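Sperm autoantigenic protein 17 (Danio rerio, PDB 7MY4) probably dimerizes and docks onto A-kinase anchoring proteins through an RIIa-type docking and dimerization domain. Local coordinates at residues A60-G63 with A64-D68. Numbering follows the deposited sequence. Where two conformers were deposited one is given.
Sequences AEWG and AKLED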
loop_
_atom_site.group_PDB
_atom_site.type_symbol
_atom_site.label_atom_id
_atom_site.label_comp_id
_atom_site.label_asym_id
_atom_site.label_seq_id
_atom_site.Cartn_x
_atom_site.Cartn_y
_atom_site.Cartn_z
ATOM N N ALA A 60 6.581 -6.497 -9.605
ATOM C CA ALA A 60 6.791 -7.692 -10.405
ATOM C C ALA A 60 7.698 -8.637 -9.644
ATOM O O ALA A 60 8.750 -8.238 -9.154
ATOM C CB ALA A 60 7.422 -7.336 -11.749
ATOM N N GLU A 61 7.310 -9.885 -9.562
ATOM C CA GLU A 61 8.120 -10.895 -8.897
ATOM C C GLU A 61 8.601 -11.812 -10.018
ATOM O O GLU A 61 7.872 -12.707 -10.444
ATOM C CB GLU A 61 7.294 -11.616 -7.861
ATOM C CG GLU A 61 6.859 -10.705 -6.702
ATOM C CD GLU A 61 6.034 -11.446 -5.654
ATOM O OE1 GLU A 61 5.717 -12.638 -5.876
ATOM O OE2 GLU A 61 5.683 -10.826 -4.625
ATOM N N TRP A 62 9.800 -11.547 -10.535
ATOM C CA TRP A 62 10.226 -12.236 -11.752
ATOM C C TRP A 62 10.640 -13.679 -11.493
ATOM O O TRP A 62 10.701 -14.465 -12.445
ATOM C CB TRP A 62 11.362 -11.480 -12.454
ATOM C CG TRP A 62 10.832 -10.251 -13.196
ATOM C CD1 TRP A 62 11.026 -8.943 -12.863
ATOM C CD2 TRP A 62 10.022 -10.248 -14.372
ATOM N NE1 TRP A 62 10.373 -8.118 -13.756
ATOM C CE2 TRP A 62 9.734 -8.893 -14.682
ATOM C CE3 TRP A 62 9.483 -11.250 -15.182
ATOM C CZ2 TRP A 62 8.967 -8.530 -15.785
ATOM C CZ3 TRP A 62 8.733 -10.887 -16.284
ATOM C CH2 TRP A 62 8.477 -9.528 -16.569
ATOM N N GLY A 63 10.859 -14.058 -10.243
ATOM C CA GLY A 63 11.042 -15.469 -9.944
ATOM C C GLY A 63 9.765 -16.222 -9.703
ATOM O O GLY A 63 9.796 -17.456 -9.612
ATOM N N ALA A 64 8.641 -15.516 -9.624
ATOM C CA ALA A 64 7.356 -16.097 -9.279
ATOM C C ALA A 64 6.621 -16.526 -10.552
ATOM O O ALA A 64 6.988 -16.148 -11.666
ATOM C CB ALA A 64 6.497 -15.104 -8.495
ATOM N N LYS A 65 5.584 -17.338 -10.379
ATOM C CA LYS A 65 4.866 -17.816 -11.555
ATOM C C LYS A 65 4.355 -16.625 -12.359
ATOM O O LYS A 65 3.833 -15.658 -11.787
ATOM C CB LYS A 65 3.707 -18.720 -11.187
ATOM C CG LYS A 65 4.141 -20.058 -10.642
ATOM C CD LYS A 65 2.920 -20.961 -10.500
ATOM C CE LYS A 65 3.332 -22.364 -10.093
ATOM N NZ LYS A 65 2.197 -23.316 -10.236
ATOM N N LEU A 66 4.542 -16.692 -13.681
ATOM C CA LEU A 66 3.949 -15.732 -14.616
ATOM C C LEU A 66 2.481 -16.120 -14.791
ATOM O O LEU A 66 2.069 -16.706 -15.797
ATOM C CB LEU A 66 4.697 -15.738 -15.935
ATOM C CG LEU A 66 6.191 -15.353 -15.896
ATOM C CD1 LEU A 66 6.755 -15.375 -17.282
ATOM C CD2 LEU A 66 6.350 -13.987 -15.260
ATOM N N GLU A 67 1.679 -15.763 -13.789
ATOM C CA GLU A 67 0.316 -16.265 -13.689
ATOM C C GLU A 67 -0.689 -15.498 -14.531
ATOM O O GLU A 67 -1.822 -15.970 -14.675
ATOM C CB GLU A 67 -0.157 -16.233 -12.230
ATOM C CG GLU A 67 -0.392 -14.848 -11.671
ATOM C CD GLU A 67 -0.796 -14.853 -10.186
ATOM O OE1 GLU A 67 -0.058 -15.452 -9.368
ATOM O OE2 GLU A 67 -1.839 -14.248 -9.841
ATOM N N ASP A 68 -0.341 -14.321 -15.042
ATOM C CA ASP A 68 -1.277 -13.576 -15.872
ATOM C C ASP A 68 -1.072 -13.978 -17.334
ATOM O O ASP A 68 -0.069 -14.615 -17.716
ATOM C CB ASP A 68 -1.114 -12.067 -15.676
ATOM C CG ASP A 68 -1.737 -11.561 -14.384
ATOM O OD1 ASP A 68 -2.326 -12.368 -13.617
ATOM O OD2 ASP A 68 -1.676 -10.318 -14.143
HETATM O O HOH W 1 4.610 -12.977 -11.304
#
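Glu61 and Ala64 close a type I beta turn, with Trp62 and Gly63 at its two central positions; it reverses the chain in the loop that follows helix 37-55, at the surface and with its centre about 19 Å from the centre of the chain. Backbone bonding defines the turn: Ala64 N donates to Glu61 O at 3.0 Å with an N-H...O angle of 153°, reaching the oxygen from above the carbonyl plane. A water extends this link, giving a hydrogen bond to Lys65 O (2.8 Å) and a weak one to the same Glu61 O, which thus serves both the turn and the bridge. Past the beta turn, an inverse gamma turn centred on Leu66 bends the chain again, marked by a weak bond from Glu67 N to Lys65 O. Side-chain van der Waals contacts are few. At the mouth of the turn, Glu61 CB meets Ala64 CB at 3.6 Å, while the carboxylate oxygen Glu61 OE1 lies 3.7 Å from that methyl. The CB of Trp62 points away from 64-68, yet with CG beside the backbone N (chi1 -76°) the six-membered ring still meets Leu66, whose methyl CD2 approaches obliquely and rests 4.0 Å from Trp62 CZ3.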